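Local coordinates for protein double Glycine Motif Protease domain from AMS/PCAT Transporter (Lachnospiraceae bacterium C6A11, PDB 6MPZ) that probably cleaves leader peptides after a double-glycine motif, as a C39-family cysteine protease domain of a peptide-exporting ABC transporter, at residues T10-M22 with K106-K120. Sequence-based numbering, arbitrary orientation.
Sequences TRGRAKVPVIMQM and KGFKGKYAYINDPAK
Ala14 with Lys106, Val16 with Asn116 and Gln21 with Pro118 are the hydrogen-bonded pairs that hold the extended arm 10-22 of this papain-like C39 peptidase across the hairpin 106-117 and the loop after it. The arm leads into helix 27-38, which carries Cys27. Ala14 N gives a nearly straight bond (168°) to Lys106 O, at the classic beta bulge where Lys106 and Gly107 both face Tyr114. Gly107 takes backbone angles that call for glycine, and its bare CA lets Gly12 O, a buried carbonyl with no partner in the model, lie close.

Midway, Asn116 ND2 donates to Val16 O at 2.8 Å, in its own amide plane but from above the Val16 carbonyl plane; Lys106 NZ meets OD1 from above at 3.2 Å, which should hold the amide's rotation. Lys106 methylenes lie against Val16. Gln21 N donates to Pro118 O at 2.9 Å, and Met20, bent at chi2 (-69°) and chi3, sets CE 3.6 Å from Ala119 C.

Asp117 OD1 takes Ala119 N in an Asx turn and also accepts from His101 NE2, consistent with a Cys27-His101-Asp117 triad; Gln21 packs on the bound peptide's backbone. Lys109 CD lies over one guanidinium face of Arg13, a close pair of like charges. That guanidinium, inclined 61° to the Tyr114 ring, makes a cation-pi contact, with NH1 over the face, 3.2 Å from Tyr114 CE2.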
loop_
_atom_site.group_PDB
_atom_site.type_symbol
_atom_site.label_atom_id
_atom_site.label_comp_id
_atom_site.label_asym_id
_atom_site.label_seq_id
_atom_site.Cartn_x
_atom_site.Cartn_y
_atom_site.Cartn_z
ATOM N N THR A 10 -13.085 -7.248 0.772
ATOM C CA THR A 10 -13.491 -6.930 -0.595
ATOM C C THR A 10 -14.715 -6.032 -0.675
ATOM O O THR A 10 -15.051 -5.610 -1.773
ATOM C CB THR A 10 -13.835 -8.197 -1.358
ATOM O OG1 THR A 10 -15.150 -8.596 -1.011
ATOM C CG2 THR A 10 -12.882 -9.337 -1.014
ATOM N N ARG A 11 -15.393 -5.764 0.456
ATOM C CA ARG A 11 -16.715 -5.095 0.452
ATOM C C ARG A 11 -16.669 -3.661 0.967
ATOM O O ARG A 11 -16.902 -2.737 0.197
ATOM C CB ARG A 11 -17.735 -5.903 1.239
ATOM C CG ARG A 11 -19.105 -6.002 0.529
ATOM C CD ARG A 11 -19.583 -7.385 0.093
ATOM N NE ARG A 11 -19.503 -7.651 -1.356
ATOM C CZ ARG A 11 -19.888 -8.773 -1.955
ATOM N NH1 ARG A 11 -20.434 -9.779 -1.272
ATOM N NH2 ARG A 11 -19.736 -8.893 -3.273
ATOM N N GLY A 12 -16.386 -3.463 2.244
ATOM C CA GLY A 12 -16.428 -2.113 2.820
ATOM C C GLY A 12 -15.025 -1.608 3.001
ATOM O O GLY A 12 -14.272 -1.591 2.070
ATOM N N ARG A 13 -14.673 -1.245 4.225
ATOM C CA ARG A 13 -13.373 -0.701 4.545
ATOM C C ARG A 13 -12.672 -1.610 5.555
ATOM O O ARG A 13 -13.313 -2.242 6.382
ATOM C CB ARG A 13 -13.514 0.709 5.090
ATOM C CG ARG A 13 -14.129 1.651 4.076
ATOM C CD ARG A 13 -14.490 3.011 4.678
ATOM N NE ARG A 13 -15.614 2.914 5.609
ATOM C CZ ARG A 13 -15.873 3.770 6.598
ATOM N NH1 ARG A 13 -15.109 4.860 6.822
ATOM N NH2 ARG A 13 -16.938 3.555 7.374
ATOM N N ALA A 14 -11.345 -1.673 5.452
ATOM C CA ALA A 14 -10.493 -2.419 6.393
ATOM C C ALA A 14 -10.150 -1.492 7.558
ATOM O O ALA A 14 -9.895 -0.282 7.363
ATOM C CB ALA A 14 -9.215 -2.884 5.730
ATOM N N LYS A 15 -10.195 -2.043 8.786
ATOM C CA LYS A 15 -9.739 -1.328 9.956
ATOM C C LYS A 15 -8.227 -1.505 10.021
ATOM O O LYS A 15 -7.766 -2.582 10.231
ATOM C CB LYS A 15 -10.437 -1.820 11.226
ATOM C CG LYS A 15 -11.867 -1.269 11.319
ATOM C CD LYS A 15 -12.715 -1.913 12.404
ATOM C CE LYS A 15 -12.297 -1.433 13.799
ATOM N NZ LYS A 15 -13.187 -1.993 14.848
ATOM N N VAL A 16 -7.484 -0.428 9.817
ATOM C CA VAL A 16 -6.007 -0.484 9.744
ATOM C C VAL A 16 -5.413 0.565 10.658
ATOM O O VAL A 16 -5.745 1.743 10.539
ATOM C CB VAL A 16 -5.465 -0.215 8.300
ATOM C CG1 VAL A 16 -3.957 -0.413 8.234
ATOM C CG2 VAL A 16 -6.122 -1.152 7.292
ATOM N N PRO A 17 -4.483 0.149 11.540
ATOM C CA PRO A 17 -3.887 1.116 12.444
ATOM C C PRO A 17 -3.033 2.138 11.715
ATOM O O PRO A 17 -2.427 1.805 10.677
ATOM C CB PRO A 17 -3.049 0.263 13.386
ATOM C CG PRO A 17 -2.908 -1.063 12.752
ATOM C CD PRO A 17 -3.988 -1.229 11.758
ATOM N N VAL A 18 -3.037 3.371 12.221
ATOM C CA VAL A 18 -2.184 4.434 11.722
ATOM C C VAL A 18 -0.711 4.350 12.230
ATOM O O VAL A 18 -0.490 4.331 13.429
ATOM C CB VAL A 18 -2.784 5.802 12.124
ATOM C CG1 VAL A 18 -1.829 6.969 11.796
ATOM C CG2 VAL A 18 -4.132 5.973 11.445
ATOM N N ILE A 19 0.266 4.280 11.297
ATOM C CA ILE A 19 1.721 4.399 11.578
ATOM C C ILE A 19 2.249 5.544 10.740
ATOM O O ILE A 19 2.055 5.545 9.518
ATOM C CB ILE A 19 2.514 3.142 11.207
ATOM C CG1 ILE A 19 2.065 1.972 12.040
ATOM C CG2 ILE A 19 4.019 3.348 11.439
ATOM C CD1 ILE A 19 2.654 0.630 11.652
ATOM N N MET A 20 2.879 6.529 11.371
ATOM C CA MET A 20 3.386 7.704 10.648
ATOM C C MET A 20 4.795 7.395 10.170
ATOM O O MET A 20 5.527 6.610 10.806
ATOM C CB MET A 20 3.375 8.944 11.536
ATOM C CG MET A 20 2.010 9.293 12.128
ATOM S SD MET A 20 0.815 9.863 10.890
ATOM C CE MET A 20 1.514 11.430 10.344
ATOM N N GLN A 21 5.184 7.970 9.028
ATOM C CA GLN A 21 6.592 7.911 8.623
ATOM C C GLN A 21 7.379 8.806 9.585
ATOM O O GLN A 21 6.942 9.933 9.879
ATOM C CB GLN A 21 6.794 8.362 7.182
ATOM C CG GLN A 21 6.519 9.841 6.907
ATOM C CD GLN A 21 6.356 10.149 5.433
ATOM O OE1 GLN A 21 6.337 9.261 4.609
ATOM N NE2 GLN A 21 6.228 11.421 5.101
ATOM N N MET A 22 8.516 8.307 10.089
ATOM C CA MET A 22 9.374 9.118 10.989
ATOM C C MET A 22 10.151 10.167 10.220
ATOM O O MET A 22 10.443 11.215 10.758
ATOM C CB MET A 22 10.328 8.243 11.792
ATOM C CG MET A 22 9.587 7.342 12.795
ATOM S SD MET A 22 8.219 8.050 13.829
ATOM C CE MET A 22 8.653 9.721 14.366
ATOM N N LYS A 106 -7.680 1.833 2.512
ATOM C CA LYS A 106 -8.519 1.024 3.369
ATOM C C LYS A 106 -9.846 0.656 2.722
ATOM O O LYS A 106 -10.412 -0.381 3.071
ATOM C CB LYS A 106 -8.793 1.733 4.681
ATOM C CG LYS A 106 -7.534 1.993 5.505
ATOM C CD LYS A 106 -7.872 2.677 6.807
ATOM C CE LYS A 106 -8.207 4.124 6.535
ATOM N NZ LYS A 106 -8.532 4.857 7.751
ATOM N N GLY A 107 -10.297 1.488 1.774
ATOM C CA GLY A 107 -11.488 1.253 0.954
ATOM C C GLY A 107 -12.171 2.546 0.584
ATOM O O GLY A 107 -11.599 3.625 0.744
ATOM N N PHE A 108 -13.429 2.415 0.160
ATOM C CA PHE A 108 -14.276 3.517 -0.326
ATOM C C PHE A 108 -15.626 3.483 0.385
ATOM O O PHE A 108 -16.114 2.400 0.762
ATOM C CB PHE A 108 -14.502 3.355 -1.821
ATOM C CG PHE A 108 -13.226 3.390 -2.643
ATOM C CD1 PHE A 108 -12.642 4.607 -3.022
ATOM C CD2 PHE A 108 -12.610 2.205 -3.053
ATOM C CE1 PHE A 108 -11.479 4.641 -3.757
ATOM C CE2 PHE A 108 -11.429 2.235 -3.796
ATOM C CZ PHE A 108 -10.873 3.445 -4.157
ATOM N N LYS A 109 -16.190 4.662 0.637
ATOM C CA LYS A 109 -17.592 4.771 1.019
ATOM C C LYS A 109 -18.126 6.114 0.546
ATOM O O LYS A 109 -17.491 7.149 0.747
ATOM C CB LYS A 109 -17.768 4.643 2.529
ATOM C CG LYS A 109 -19.208 4.597 3.034
ATOM C CD LYS A 109 -19.284 4.971 4.530
ATOM C CE LYS A 109 -20.180 4.015 5.282
ATOM N NZ LYS A 109 -19.908 2.543 5.067
ATOM N N GLY A 110 -19.296 6.090 -0.090
ATOM C CA GLY A 110 -19.870 7.301 -0.670
ATOM C C GLY A 110 -18.955 7.967 -1.668
ATOM O O GLY A 110 -18.386 7.296 -2.518
ATOM N N LYS A 111 -18.800 9.289 -1.544
ATOM C CA LYS A 111 -17.957 10.096 -2.398
ATOM C C LYS A 111 -16.519 10.202 -1.876
ATOM O O LYS A 111 -15.852 11.199 -2.138
ATOM C CB LYS A 111 -18.596 11.479 -2.551
ATOM C CG LYS A 111 -19.847 11.401 -3.442
ATOM C CD LYS A 111 -21.166 11.239 -2.711
ATOM C CE LYS A 111 -21.813 12.598 -2.480
ATOM N NZ LYS A 111 -22.244 13.277 -3.755
ATOM N N TYR A 112 -16.075 9.199 -1.122
ATOM C CA TYR A 112 -14.825 9.296 -0.315
ATOM C C TYR A 112 -13.992 8.001 -0.359
ATOM O O TYR A 112 -14.539 6.876 -0.285
ATOM C CB TYR A 112 -15.121 9.707 1.151
ATOM C CG TYR A 112 -15.625 11.117 1.248
ATOM C CD1 TYR A 112 -14.758 12.171 1.125
ATOM C CD2 TYR A 112 -16.991 11.402 1.408
ATOM C CE1 TYR A 112 -15.205 13.483 1.178
ATOM C CE2 TYR A 112 -17.449 12.703 1.394
ATOM C CZ TYR A 112 -16.551 13.744 1.296
ATOM O OH TYR A 112 -16.945 15.056 1.310
ATOM N N ALA A 113 -12.681 8.191 -0.482
ATOM C CA ALA A 113 -11.682 7.136 -0.297
ATOM C C ALA A 113 -11.067 7.288 1.096
ATOM O O ALA A 113 -10.800 8.412 1.552
ATOM C CB ALA A 113 -10.586 7.262 -1.349
ATOM N N TYR A 114 -10.851 6.158 1.755
ATOM C CA TYR A 114 -10.320 6.125 3.124
ATOM C C TYR A 114 -8.889 5.544 3.140
ATOM O O TYR A 114 -8.649 4.342 2.856
ATOM C CB TYR A 114 -11.268 5.347 4.040
ATOM C CG TYR A 114 -12.556 6.088 4.276
ATOM C CD1 TYR A 114 -13.583 6.052 3.327
ATOM C CD2 TYR A 114 -12.737 6.881 5.419
ATOM C CE1 TYR A 114 -14.777 6.759 3.531
ATOM C CE2 TYR A 114 -13.925 7.586 5.626
ATOM C CZ TYR A 114 -14.934 7.529 4.679
ATOM O OH TYR A 114 -16.078 8.233 4.898
ATOM N N ILE A 115 -7.971 6.408 3.543
ATOM C CA ILE A 115 -6.541 6.216 3.403
ATOM C C ILE A 115 -5.838 6.454 4.752
ATOM O O ILE A 115 -6.284 7.273 5.562
ATOM C CB ILE A 115 -6.068 7.176 2.290
ATOM C CG1 ILE A 115 -6.450 6.582 0.923
ATOM C CG2 ILE A 115 -4.599 7.501 2.367
ATOM C CD1 ILE A 115 -6.386 7.549 -0.206
ATOM N N ASN A 116 -4.795 5.672 5.013
ATOM C CA ASN A 116 -3.783 6.000 6.047
ATOM C C ASN A 116 -2.580 6.498 5.283
ATOM O O ASN A 116 -1.886 5.726 4.639
ATOM C CB ASN A 116 -3.434 4.752 6.893
ATOM C CG ASN A 116 -4.499 4.432 7.955
ATOM O OD1 ASN A 116 -5.413 5.245 8.196
ATOM N ND2 ASN A 116 -4.414 3.222 8.563
ATOM N N ASP A 117 -2.420 7.817 5.280
ATOM C CA ASP A 117 -1.317 8.488 4.650
ATOM C C ASP A 117 -0.169 8.597 5.690
ATOM O O ASP A 117 -0.351 9.209 6.740
ATOM C CB ASP A 117 -1.755 9.886 4.202
ATOM C CG ASP A 117 -0.649 10.649 3.485
ATOM O OD1 ASP A 117 0.583 10.412 3.691
ATOM O OD2 ASP A 117 -1.012 11.512 2.683
ATOM N N PRO A 118 1.022 8.024 5.398
ATOM C CA PRO A 118 2.127 8.075 6.388
ATOM C C PRO A 118 2.604 9.492 6.745
ATOM O O PRO A 118 3.197 9.679 7.805
ATOM C CB PRO A 118 3.242 7.267 5.727
ATOM C CG PRO A 118 2.604 6.472 4.667
ATOM C CD PRO A 118 1.365 7.202 4.228
ATOM N N ALA A 119 2.341 10.463 5.872
ATOM C CA ALA A 119 2.638 11.884 6.140
ATOM C C ALA A 119 1.550 12.612 6.896
ATOM O O ALA A 119 1.814 13.668 7.438
ATOM C CB ALA A 119 2.914 12.626 4.835
ATOM N N LYS A 120 0.314 12.103 6.886
ATOM C CA LYS A 120 -0.818 12.840 7.475
ATOM C C LYS A 120 -1.655 12.085 8.486
ATOM O O LYS A 120 -2.347 12.728 9.230
ATOM C CB LYS A 120 -1.706 13.416 6.354
ATOM C CG LYS A 120 -0.980 14.479 5.534
ATOM C CD LYS A 120 -1.914 15.369 4.722
ATOM C CE LYS A 120 -2.566 14.649 3.547
ATOM N NZ LYS A 120 -3.896 15.247 3.234
#